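Local coordinates for putative capsular polysaccharide biosynthesis protein (PDB 6EWJ) that probably acts as a pyridoxal phosphate-dependent sugar aminotransferase in the biosynthesis of pneumococcal teichoic acid, at residues P134-G139 / S175-A180; V204-T209 / E315-L320; G139-Y144 / S183-Q188; T197-H202 / G212-W217; I171-D176 / S192-T197. All blocks are in the same frame, centred on the assembly; numbering follows the deposited sequence.

In the fold
All five contacts are buried. Interactions 1, 2 and 4 hold residues of the cofactor pocket (His179, Lys205, Ser200), empty in this chain; 3 and 5 lie further out. Interactions 4 and 5 both use strand 196-200 of the seven-stranded mixed sheet: its antiparallel pairing with 213-217 is interaction 4, its parallel start beside 172-177 interaction 5. Interaction 1 continues from strand 172-177 to His179. It shares Gly139 with interaction 3, where the loop between strand 129-132 and helix 144-153 meets strand 184-185. Interaction 2 joins two loops, and its His319 meets His179. Backbone bonds dominate in the large sheet, whereas side-chain polar groups and water hold interactions 1 and 2, and tyrosine packing supports interaction 3.

Interaction 1: P134-G139 / S175-A180; sequences PVELAG and SDSAHA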
# COMPACT_ATOMS: atom_id res chain seq x y z
N PRO A 134 7.42 8.27 20.05
CA PRO A 134 6.30 8.56 20.93
C PRO A 134 4.96 8.41 20.19
O PRO A 134 4.89 8.70 18.97
CB PRO A 134 6.51 10.05 21.30
CG PRO A 134 7.87 10.43 20.78
CD PRO A 134 8.08 9.52 19.60
N VAL A 135 3.91 8.04 20.92
CA VAL A 135 2.57 8.03 20.40
C VAL A 135 1.71 9.10 21.05
O VAL A 135 1.69 9.24 22.29
CB VAL A 135 1.89 6.65 20.53
CG1 VAL A 135 1.75 6.19 21.96
CG2 VAL A 135 0.51 6.63 19.90
N GLU A 136 0.99 9.84 20.22
CA GLU A 136 0.21 10.95 20.69
C GLU A 136 -1.19 10.39 20.97
O GLU A 136 -2.16 10.62 20.26
CB GLU A 136 0.21 12.12 19.70
CG GLU A 136 1.49 12.37 18.94
CD GLU A 136 2.70 12.76 19.78
OE1 GLU A 136 2.63 12.89 21.03
OE2 GLU A 136 3.77 12.91 19.13
N LEU A 137 -1.27 9.61 22.05
CA LEU A 137 -2.46 8.82 22.31
C LEU A 137 -3.70 9.68 22.49
O LEU A 137 -3.68 10.63 23.29
CB LEU A 137 -2.28 7.97 23.55
CG LEU A 137 -3.41 6.97 23.80
CD1 LEU A 137 -3.33 5.79 22.83
CD2 LEU A 137 -3.29 6.44 25.23
N ALA A 138 -4.78 9.28 21.81
CA ALA A 138 -6.06 9.94 21.83
C ALA A 138 -6.06 11.39 21.31
O ALA A 138 -7.09 12.04 21.32
CB ALA A 138 -6.66 9.87 23.22
N GLY A 139 -4.91 11.86 20.84
CA GLY A 139 -4.70 13.26 20.38
C GLY A 139 -3.83 14.07 21.31
O GLY A 139 -3.41 15.19 20.99
N SER A 175 7.20 11.22 15.58
CA SER A 175 5.88 11.18 16.18
C SER A 175 4.91 10.23 15.47
O SER A 175 4.63 10.42 14.26
CB SER A 175 5.23 12.57 16.18
OG SER A 175 3.87 12.47 16.63
N ASP A 176 4.36 9.26 16.21
CA ASP A 176 3.15 8.60 15.76
C ASP A 176 1.94 9.42 16.12
O ASP A 176 1.40 9.33 17.22
CB ASP A 176 3.03 7.18 16.31
CG ASP A 176 1.78 6.48 15.83
OD1 ASP A 176 0.93 7.10 15.14
OD2 ASP A 176 1.60 5.27 16.15
N SER A 177 1.54 10.28 15.16
CA SER A 177 0.35 11.15 15.28
C SER A 177 -0.89 10.62 14.55
O SER A 177 -1.72 11.37 14.04
CB SER A 177 0.69 12.55 14.78
OG SER A 177 1.47 13.22 15.75
N ALA A 178 -1.06 9.32 14.55
CA ALA A 178 -2.25 8.76 13.97
C ALA A 178 -3.51 9.42 14.58
O ALA A 178 -4.48 9.60 13.90
CB ALA A 178 -2.26 7.23 14.12
N HIS A 179 -3.48 9.68 15.89
CA HIS A 179 -4.62 10.19 16.60
C HIS A 179 -4.61 11.69 16.73
O HIS A 179 -5.49 12.24 17.38
CB HIS A 179 -4.65 9.60 18.01
CG HIS A 179 -4.70 8.11 18.07
ND1 HIS A 179 -4.64 7.44 19.27
CD2 HIS A 179 -4.86 7.15 17.12
CE1 HIS A 179 -4.73 6.14 19.06
NE2 HIS A 179 -4.87 5.93 17.76
N ALA A 180 -3.65 12.38 16.11
CA ALA A 180 -3.30 13.75 16.52
C ALA A 180 -3.26 14.80 15.42
O ALA A 180 -2.75 15.90 15.65
CB ALA A 180 -2.00 13.76 17.32
O HOH W 1 -1.52 9.15 17.67
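His179 lies alongside Leu137, both side chains pointing the same way, with Leu137 CD1 4.0 Å from His179 CE1. The imidazole edge is used as well: Ala138 N donates to His179 ND1 at 3.1 Å, close to the ring plane. With CG beside its own backbone N (chi1 -59°), the ring reaches this amide while its CB rests near Glu136 O. Further back, Val135 and Asp176 form a single bridge between the backbones, made by Asp176 N to Pro134 O (2.9 Å) and Glu136 N to Asp176 O (3.1 Å). Glu136 folds back over this bridge, its chain bent at chi2, and OE2 receives Ser175 OG on its anti lone pair at 2.5 Å. Tyr144 also bonds OE2, and Cys142 N bonds OE1, so the buried carboxylate is gripped at both oxygens. A water accepts from His179 N at 2.7 Å and donates to Asp176 O, with a weak bond to Glu136 O. His179 binds pyridoxal phosphate in this protein; the ND1 bond helps set the orientation of its ring, the water ties its backbone to Asp176 O, and the several donors around Glu136 would probably stabilise a negative charge there.

Interaction 2: V204-T209 / E315-L320; sequences VKNFTT and ESSRHL
The His319 ring has Asn206 OD1 and Val204 O at its edge, near its plane, together with a water beside NE2; Lys205 CA approaches it obliquely, and the His179 ring meets it with planes at about 45°. His319 ND1 donates to Asn206 OD1 at 2.8 Å, but the donor stands above the carbonyl plane of the amide, and the amide and ring planes are 59° apart. The other end of the same amide turns to the backbone: Asn206 ND2 makes a weak bond to Ser317 O at 2.8 Å. One asparagine spans the ring and the main chain of 315-320. His319 sends CG anti to its backbone N (chi1 174°), which carries the ring over to the lysine loop, where CE1 comes 3.3 Å from Val204 O. The aliphatic part of Lys205 crosses the ring at a slant, CE lying 3.8 Å from His319 NE2. Water links their ends, accepting from Lys205 NZ at 2.8 Å and pairing with His319 NE2 at 2.6 Å. Lys205 is the predicted site of cofactor attachment, so the bridge sits within the probable catalytic centre. The loop of Lys205 runs between strands 196-200 and 213-217, and that of His319 between strands 314-315 and 321-325. Helix 268-299 flanks them, with Tyr281 and Arg288 packed on Asn206, and Thr208 touches Ile36 of the second subunit.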
# COMPACT_ATOMS: atom_id res chain seq x y z
N VAL A 204 -11.73 5.34 10.78
CA VAL A 204 -12.15 5.58 12.13
C VAL A 204 -11.46 6.81 12.78
O VAL A 204 -11.73 7.10 13.95
CB VAL A 204 -12.02 4.31 13.05
CG1 VAL A 204 -12.64 3.09 12.38
CG2 VAL A 204 -10.58 4.00 13.47
N LYS A 205 -10.62 7.52 12.03
CA LYS A 205 -9.85 8.65 12.58
C LYS A 205 -10.61 9.99 12.47
O LYS A 205 -11.70 10.04 11.84
CB LYS A 205 -8.46 8.70 11.94
CG LYS A 205 -7.37 8.22 12.87
CD LYS A 205 -7.54 6.75 13.19
CE LYS A 205 -6.51 6.22 14.10
NZ LYS A 205 -6.74 4.79 14.35
N ASN A 206 -10.15 11.04 13.17
CA ASN A 206 -10.86 12.32 13.16
C ASN A 206 -11.04 12.88 11.75
O ASN A 206 -12.05 13.51 11.45
CB ASN A 206 -10.13 13.41 13.94
CG ASN A 206 -10.28 13.29 15.44
OD1 ASN A 206 -10.62 12.22 15.95
ND2 ASN A 206 -9.97 14.39 16.16
N PHE A 207 -10.02 12.67 10.93
CA PHE A 207 -9.94 13.15 9.52
C PHE A 207 -9.74 11.89 8.74
O PHE A 207 -8.83 11.14 9.01
CB PHE A 207 -8.71 14.10 9.45
CG PHE A 207 -8.36 14.60 8.05
CD1 PHE A 207 -7.70 13.77 7.13
CD2 PHE A 207 -8.58 15.92 7.71
CE1 PHE A 207 -7.33 14.25 5.86
CE2 PHE A 207 -8.22 16.39 6.47
CZ PHE A 207 -7.62 15.56 5.53
N THR A 208 -10.62 11.62 7.76
CA THR A 208 -10.60 10.35 7.09
C THR A 208 -10.57 10.45 5.57
O THR A 208 -11.22 11.29 4.95
CB THR A 208 -11.75 9.42 7.54
OG1 THR A 208 -11.45 8.10 7.11
CG2 THR A 208 -13.07 9.84 7.01
N THR A 209 -9.80 9.55 5.00
CA THR A 209 -9.92 9.28 3.55
C THR A 209 -10.25 7.82 3.34
O THR A 209 -9.88 7.26 2.31
CB THR A 209 -8.61 9.71 2.82
OG1 THR A 209 -7.49 8.94 3.28
CG2 THR A 209 -8.33 11.16 3.02
N GLU A 315 -3.42 21.14 23.65
CA GLU A 315 -4.81 21.11 23.20
C GLU A 315 -4.95 19.91 22.26
O GLU A 315 -4.49 19.93 21.09
CB GLU A 315 -5.19 22.41 22.49
CG GLU A 315 -6.59 22.45 21.84
CD GLU A 315 -7.72 22.79 22.77
OE1 GLU A 315 -7.53 22.92 23.98
OE2 GLU A 315 -8.87 22.91 22.29
N SER A 316 -5.61 18.87 22.75
CA SER A 316 -5.80 17.63 21.98
C SER A 316 -6.81 17.81 20.88
O SER A 316 -7.74 18.58 21.02
CB SER A 316 -6.25 16.49 22.93
OG SER A 316 -6.58 15.30 22.20
N SER A 317 -6.60 17.09 19.76
CA SER A 317 -7.62 16.96 18.69
C SER A 317 -8.85 16.17 19.10
O SER A 317 -9.82 16.14 18.38
CB SER A 317 -7.01 16.35 17.41
OG SER A 317 -6.37 15.12 17.72
N ARG A 318 -8.78 15.48 20.26
CA ARG A 318 -9.90 14.80 20.89
C ARG A 318 -10.40 13.66 20.02
O ARG A 318 -11.57 13.64 19.57
CB ARG A 318 -11.01 15.78 21.25
CG ARG A 318 -10.55 16.80 22.30
CD ARG A 318 -11.58 17.87 22.55
NE ARG A 318 -11.16 18.83 23.56
CZ ARG A 318 -10.38 19.90 23.36
NH1 ARG A 318 -9.88 20.17 22.14
NH2 ARG A 318 -10.10 20.70 24.39
N HIS A 319 -9.46 12.76 19.74
CA HIS A 319 -9.75 11.56 18.89
C HIS A 319 -10.37 10.37 19.64
O HIS A 319 -11.36 9.80 19.18
CB HIS A 319 -8.46 11.10 18.21
CG HIS A 319 -8.65 9.83 17.46
ND1 HIS A 319 -9.66 9.67 16.53
CD2 HIS A 319 -8.09 8.62 17.62
CE1 HIS A 319 -9.66 8.42 16.12
NE2 HIS A 319 -8.71 7.77 16.75
N LEU A 320 -9.85 10.06 20.82
CA LEU A 320 -10.45 9.04 21.71
C LEU A 320 -10.78 9.57 23.09
O LEU A 320 -9.97 10.33 23.69
CB LEU A 320 -9.48 7.89 21.89
CG LEU A 320 -9.11 7.12 20.59
CD1 LEU A 320 -7.99 6.17 20.94
CD2 LEU A 320 -10.30 6.40 19.98
O HOH W 2 -8.73 5.20 16.28

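Interaction 3: G139-Y144 / S183-Q188; sequences GIVCDY and STYKGQ. Unlike the reference sequence in segment 183-188: Thr184 (reference Ile).
Gly139 O accepts from Ser183 OG at 2.6 Å, the hydroxyl lying in the carbonyl plane on a lone pair. Ser183 OG is also bonded to Ser317 OG and, weakly, to Ala180 O, so this buried hydroxyl joins three loops. Beyond it the contact turns apolar. Val141 and Tyr185 cross at about a right angle, Val141 CG1 meeting Tyr185 CB at 3.8 Å, while Val141 CG2 rests on Ser183 CB at the same distance. The Tyr185 ring extends from a CG set anti to its own N (chi1 173°) and reaches the start of helix 144-153. There Tyr144 CB packs against CE2 at 3.7 Å, and Cys142 O stands obliquely 3.4 Å from CE1. Lys186 CG sits over the centre of one ring face. Tyr185 OH is hydrogen-bonded to Asp145 N in the first turn of the helix, two residues after the N-cap residue Asp143. Tyr185 O accepts both Gln188 N and Gln188 NE2 from opposite faces of its plane, so the side chain of Gln188 adds a second bond to the backbone one of the type I' turn. The chemistry is divided: a hydroxyl-carbonyl bond fixes the Gly139 end, and the tyrosine fills the apolar part.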
# COMPACT_ATOMS: atom_id res chain seq x y z
N GLY A 139 -4.91 11.86 20.84
CA GLY A 139 -4.70 13.26 20.38
C GLY A 139 -3.83 14.07 21.31
O GLY A 139 -3.41 15.19 20.99
N ILE A 140 -3.54 13.51 22.45
CA ILE A 140 -2.73 14.16 23.46
C ILE A 140 -1.24 14.00 23.09
O ILE A 140 -0.73 12.89 23.04
CB ILE A 140 -3.01 13.52 24.83
CG1 ILE A 140 -4.52 13.59 25.14
CG2 ILE A 140 -2.21 14.23 25.92
CD1 ILE A 140 -4.97 12.61 26.18
N VAL A 141 -0.54 15.15 22.92
CA VAL A 141 0.81 15.18 22.41
C VAL A 141 1.75 14.98 23.58
O VAL A 141 1.50 15.54 24.64
CB VAL A 141 1.15 16.52 21.70
CG1 VAL A 141 2.62 16.58 21.30
CG2 VAL A 141 0.30 16.66 20.44
N CYS A 142 2.82 14.21 23.39
CA CYS A 142 3.83 13.99 24.43
C CYS A 142 4.67 15.23 24.89
O CYS A 142 4.64 16.29 24.28
CB CYS A 142 4.77 12.88 24.01
SG CYS A 142 3.89 11.28 23.87
N ASP A 143 5.43 15.04 25.95
CA ASP A 143 6.28 16.08 26.56
C ASP A 143 7.53 16.23 25.70
O ASP A 143 8.59 15.65 25.98
CB ASP A 143 6.61 15.58 28.00
CG ASP A 143 7.36 16.56 28.85
OD1 ASP A 143 7.65 17.69 28.43
OD2 ASP A 143 7.71 16.11 29.98
N TYR A 144 7.40 16.97 24.59
CA TYR A 144 8.52 17.10 23.64
C TYR A 144 9.72 17.84 24.21
O TYR A 144 10.84 17.48 23.89
CB TYR A 144 8.06 17.61 22.27
CG TYR A 144 7.56 16.48 21.43
CD1 TYR A 144 6.23 16.07 21.50
CD2 TYR A 144 8.45 15.74 20.63
CE1 TYR A 144 5.77 15.00 20.74
CE2 TYR A 144 8.00 14.65 19.88
CZ TYR A 144 6.67 14.30 19.94
OH TYR A 144 6.22 13.22 19.23
N SER A 183 -3.89 18.45 16.74
CA SER A 183 -3.50 18.65 18.12
C SER A 183 -2.39 19.71 18.17
O SER A 183 -1.68 19.91 17.19
CB SER A 183 -3.01 17.35 18.75
OG SER A 183 -4.03 16.35 18.73
N THR A 184 -2.25 20.37 19.32
CA THR A 184 -1.15 21.30 19.56
C THR A 184 -0.43 21.06 20.90
O THR A 184 -0.99 20.52 21.84
CB THR A 184 -1.61 22.76 19.56
OG1 THR A 184 -2.50 22.92 20.65
CG2 THR A 184 -2.29 23.14 18.24
N TYR A 185 0.85 21.43 20.91
CA TYR A 185 1.76 21.36 22.05
C TYR A 185 2.45 22.71 22.11
O TYR A 185 3.19 23.07 21.19
CB TYR A 185 2.81 20.29 21.82
CG TYR A 185 3.90 20.22 22.83
CD1 TYR A 185 3.67 19.66 24.04
CD2 TYR A 185 5.18 20.65 22.53
CE1 TYR A 185 4.65 19.63 25.02
CE2 TYR A 185 6.19 20.61 23.49
CZ TYR A 185 5.91 20.10 24.74
OH TYR A 185 6.87 19.99 25.70
N LYS A 186 2.20 23.45 23.19
CA LYS A 186 2.71 24.79 23.38
C LYS A 186 2.34 25.66 22.19
O LYS A 186 3.15 26.42 21.69
CB LYS A 186 4.21 24.76 23.65
CG LYS A 186 4.51 24.05 24.98
CD LYS A 186 5.98 24.03 25.35
CE LYS A 186 6.15 23.44 26.74
NZ LYS A 186 7.03 24.28 27.55
N GLY A 187 1.09 25.50 21.73
CA GLY A 187 0.59 26.26 20.60
C GLY A 187 1.04 25.82 19.21
O GLY A 187 0.60 26.45 18.23
N GLN A 188 1.90 24.80 19.10
CA GLN A 188 2.41 24.40 17.79
C GLN A 188 1.71 23.12 17.33
O GLN A 188 1.51 22.22 18.14
CB GLN A 188 3.90 24.13 17.82
CG GLN A 188 4.82 25.12 18.52
CD GLN A 188 6.10 24.42 18.97
OE1 GLN A 188 7.13 24.55 18.33
NE2 GLN A 188 6.03 23.65 20.09

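Interaction 4: T197-H202 / G212-W217; sequences TSFSFH and GGSATW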
# COMPACT_ATOMS: atom_id res chain seq x y z
N THR A 197 6.88 13.19 11.48
CA THR A 197 5.57 12.81 12.00
C THR A 197 4.80 11.97 10.97
O THR A 197 4.75 12.32 9.78
CB THR A 197 4.75 14.06 12.40
OG1 THR A 197 5.51 14.86 13.32
CG2 THR A 197 3.42 13.68 13.05
N SER A 198 4.15 10.90 11.44
CA SER A 198 3.10 10.21 10.66
C SER A 198 1.70 10.48 11.17
O SER A 198 1.45 10.44 12.35
CB SER A 198 3.29 8.65 10.64
OG SER A 198 3.51 8.20 11.95
N PHE A 199 0.80 10.66 10.24
CA PHE A 199 -0.61 10.83 10.48
C PHE A 199 -1.42 9.74 9.82
O PHE A 199 -0.99 9.14 8.80
CB PHE A 199 -1.07 12.17 9.89
CG PHE A 199 -0.52 13.38 10.60
CD1 PHE A 199 -1.06 13.80 11.79
CD2 PHE A 199 0.52 14.15 10.02
CE1 PHE A 199 -0.55 14.93 12.47
CE2 PHE A 199 1.02 15.27 10.68
CZ PHE A 199 0.47 15.66 11.88
N SER A 200 -2.63 9.52 10.33
CA SER A 200 -3.50 8.46 9.83
C SER A 200 -4.81 9.14 9.44
O SER A 200 -5.33 9.91 10.21
CB SER A 200 -3.86 7.41 10.88
OG SER A 200 -4.80 6.47 10.38
N PHE A 201 -5.33 8.72 8.29
CA PHE A 201 -6.64 9.11 7.81
C PHE A 201 -7.51 7.89 7.62
O PHE A 201 -8.42 7.85 6.76
CB PHE A 201 -6.51 9.89 6.46
CG PHE A 201 -5.40 10.88 6.40
CD1 PHE A 201 -5.09 11.73 7.46
CD2 PHE A 201 -4.73 11.06 5.22
CE1 PHE A 201 -4.07 12.66 7.35
CE2 PHE A 201 -3.74 12.05 5.09
CZ PHE A 201 -3.39 12.81 6.16
N HIS A 202 -7.26 6.84 8.42
CA HIS A 202 -8.09 5.64 8.40
C HIS A 202 -9.56 5.95 8.68
O HIS A 202 -9.87 7.00 9.34
CB HIS A 202 -7.53 4.63 9.41
CG HIS A 202 -8.27 3.33 9.44
ND1 HIS A 202 -9.29 3.07 10.32
CD2 HIS A 202 -8.12 2.21 8.70
CE1 HIS A 202 -9.76 1.85 10.11
NE2 HIS A 202 -9.08 1.32 9.10
N GLY A 212 -5.69 6.01 4.41
CA GLY A 212 -4.71 6.99 4.04
C GLY A 212 -3.87 7.43 5.22
O GLY A 212 -4.13 7.07 6.38
N GLY A 213 -2.84 8.20 4.91
CA GLY A 213 -2.05 8.83 5.90
C GLY A 213 -1.00 9.67 5.25
O GLY A 213 -1.01 9.89 3.99
N SER A 214 -0.16 10.24 6.09
CA SER A 214 0.91 11.07 5.60
C SER A 214 2.15 11.02 6.45
O SER A 214 2.08 10.74 7.65
CB SER A 214 0.40 12.55 5.46
OG SER A 214 0.22 13.15 6.75
N ALA A 215 3.26 11.40 5.82
CA ALA A 215 4.53 11.71 6.47
C ALA A 215 4.88 13.17 6.25
O ALA A 215 4.77 13.72 5.14
CB ALA A 215 5.65 10.88 5.89
N THR A 216 5.35 13.80 7.31
CA THR A 216 5.93 15.10 7.20
C THR A 216 7.09 15.23 8.19
O THR A 216 7.40 14.30 8.95
CB THR A 216 4.85 16.20 7.41
OG1 THR A 216 5.36 17.49 7.02
CG2 THR A 216 4.36 16.24 8.87
N TRP A 217 7.73 16.41 8.17
CA TRP A 217 8.90 16.68 8.98
C TRP A 217 8.94 18.15 9.31
O TRP A 217 8.53 18.99 8.51
CB TRP A 217 10.20 16.25 8.29
CG TRP A 217 10.42 16.85 6.93
CD1 TRP A 217 11.11 18.02 6.63
CD2 TRP A 217 9.98 16.31 5.69
NE1 TRP A 217 11.09 18.24 5.26
CE2 TRP A 217 10.41 17.19 4.67
CE3 TRP A 217 9.23 15.17 5.34
CZ2 TRP A 217 10.13 16.95 3.34
CZ3 TRP A 217 8.94 14.95 3.98
CH2 TRP A 217 9.39 15.83 3.01
O HOH W 3 -3.66 4.58 8.65
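Phe201 lays one ring face over Gly213, whose CA stands 3.9 Å from the ring centroid in a CH-pi contact 24° off the normal. Having no side chain, Gly213 lets Phe199 O and Ser200 CA come close, with Gly213 CA 3.1 Å from Phe199 O. Phe199 turns an edge instead: Ser214 OG lies 3.4 Å from CD2 and Thr216 CG2 3.9 Å from CE2, both near the ring plane, while Thr197 CG2 sits over one face. Strands 197-200 and 213-217 set these groups. Thr197 and Thr216 form one antiparallel hydrogen-bonded pair and Phe199 and Ser214 the next, with Phe199 N to Ser214 O at 2.9 Å; Phe201 N to Gly212 O at 2.8 Å continues the pairing past the strand end. Ser200 faces the other way, beside Ser198 and Ala215, towards helix 64-74. Its OG, carried anti to the backbone N (chi1 175°), accepts from His202 N in an ST turn and pairs with a water at 2.8 Å. Ser200 belongs to the pyridoxal phosphate binding site, empty in this chain. The arrangement is that of the large mixed sheet of PLP-dependent aminotransferases, where strand 213-217 adjoins the strand leading to the predicted cofactor lysine.

Interaction 5: I171-D176 / S192-T197; sequences IVIVSD and SIADFT
Val172 crosses Phe196 obliquely, setting CG1 at the edge of the ring, 3.7 Å from CD1. The same methyl reaches Asp195 CB, so one branch of the valine serves two residues. Phe196 holds its ring beside the backbone N (chi1 -65°), which brings CD1 to Val172, while its CB is left to meet Val174 CG2 at 4.1 Å. Val174 also slants across Phe196, and both side chains point to the sheet face that helix 64-74 packs on, where Ile71 touches each. Asp195 lies at a slant to Ile173, and its OD2 accepts Ile173 N on the anti lone pair at 2.9 Å, in an almost straight bond of 174°. The carboxylate thus stands in for a backbone acceptor just before strand 196-200 begins, and its OD2 is also paired with Arg170 in a salt bridge. Ile173 O returns only weak bonds, to Asp195 N and to Phe196 N. Strands 172-177 and 196-200 are parallel neighbours in the mixed sheet of the aminotransferase fold, and the chain between them contains the short strands 184-185 and 188-189. Where the regular pairing takes over, Ser175 N donates to Phe196 O at 2.8 Å, and Val174 CA makes a CA-H...O contact with the same oxygen. On the opposite face from Val174 and Phe196, Ser175 CB touches both Ala194 CB and Thr197 OG1, 3.7 Å from each. Tyr144 of helix 144-153 packs on Ile173, Ser175 and Ile193 on this side.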
# COMPACT_ATOMS: atom_id res chain seq x y z
N ILE A 171 19.76 10.84 18.03
CA ILE A 171 18.52 10.06 17.91
C ILE A 171 17.46 10.94 17.26
O ILE A 171 17.28 12.09 17.65
CB ILE A 171 18.03 9.54 19.28
CG1 ILE A 171 18.98 8.48 19.83
CG2 ILE A 171 16.64 8.91 19.17
CD1 ILE A 171 18.87 8.20 21.31
N VAL A 172 16.75 10.39 16.28
CA VAL A 172 15.70 11.11 15.57
C VAL A 172 14.39 10.78 16.26
O VAL A 172 14.11 9.58 16.59
CB VAL A 172 15.70 10.75 14.06
CG1 VAL A 172 14.48 11.35 13.35
CG2 VAL A 172 16.99 11.22 13.38
N ILE A 173 13.55 11.81 16.48
CA ILE A 173 12.28 11.61 17.14
C ILE A 173 11.17 11.67 16.15
O ILE A 173 10.99 12.69 15.53
CB ILE A 173 12.03 12.62 18.28
CG1 ILE A 173 13.18 12.55 19.29
CG2 ILE A 173 10.71 12.30 18.96
CD1 ILE A 173 13.07 13.55 20.42
N VAL A 174 10.44 10.56 16.03
CA VAL A 174 9.40 10.40 15.03
C VAL A 174 8.08 10.25 15.75
O VAL A 174 7.82 9.21 16.39
CB VAL A 174 9.64 9.16 14.17
CG1 VAL A 174 8.47 8.94 13.21
CG2 VAL A 174 10.97 9.29 13.44
N SER A 175 7.20 11.22 15.58
CA SER A 175 5.88 11.18 16.18
C SER A 175 4.91 10.23 15.47
O SER A 175 4.63 10.42 14.26
CB SER A 175 5.23 12.57 16.18
OG SER A 175 3.87 12.47 16.63
N ASP A 176 4.36 9.26 16.21
CA ASP A 176 3.15 8.60 15.76
C ASP A 176 1.94 9.42 16.12
O ASP A 176 1.40 9.33 17.22
CB ASP A 176 3.03 7.18 16.31
CG ASP A 176 1.78 6.48 15.83
OD1 ASP A 176 0.93 7.10 15.14
OD2 ASP A 176 1.60 5.27 16.15
N SER A 192 4.80 19.73 13.35
CA SER A 192 5.87 20.72 13.52
C SER A 192 6.75 20.50 14.75
O SER A 192 7.68 21.25 14.97
CB SER A 192 5.29 22.13 13.58
OG SER A 192 4.61 22.38 14.80
N ILE A 193 6.51 19.44 15.53
CA ILE A 193 7.17 19.30 16.82
C ILE A 193 8.31 18.27 16.76
O ILE A 193 9.45 18.55 17.13
CB ILE A 193 6.15 18.95 17.89
CG1 ILE A 193 5.03 19.99 17.90
CG2 ILE A 193 6.82 18.90 19.27
CD1 ILE A 193 3.72 19.45 18.41
N ALA A 194 7.96 17.06 16.37
CA ALA A 194 8.93 16.00 16.20
C ALA A 194 9.75 16.26 14.96
O ALA A 194 9.40 17.10 14.12
CB ALA A 194 8.22 14.68 16.09
N ASP A 195 10.86 15.55 14.86
CA ASP A 195 11.68 15.57 13.65
C ASP A 195 10.91 15.10 12.41
O ASP A 195 10.90 15.75 11.35
CB ASP A 195 12.94 14.74 13.86
CG ASP A 195 13.82 15.29 14.94
OD1 ASP A 195 14.07 16.53 14.97
OD2 ASP A 195 14.31 14.50 15.78
N PHE A 196 10.22 14.00 12.55
CA PHE A 196 9.28 13.50 11.52
C PHE A 196 7.98 13.14 12.22
O PHE A 196 8.00 12.78 13.43
CB PHE A 196 9.84 12.25 10.80
CG PHE A 196 11.06 12.48 9.99
CD1 PHE A 196 12.31 12.53 10.59
CD2 PHE A 196 10.99 12.60 8.61
CE1 PHE A 196 13.45 12.74 9.84
CE2 PHE A 196 12.13 12.79 7.85
CZ PHE A 196 13.37 12.87 8.46
N THR A 197 6.88 13.19 11.48
CA THR A 197 5.57 12.81 12.00
C THR A 197 4.80 11.97 10.97
O THR A 197 4.75 12.32 9.78
CB THR A 197 4.75 14.06 12.40
OG1 THR A 197 5.51 14.86 13.32
CG2 THR A 197 3.42 13.68 13.05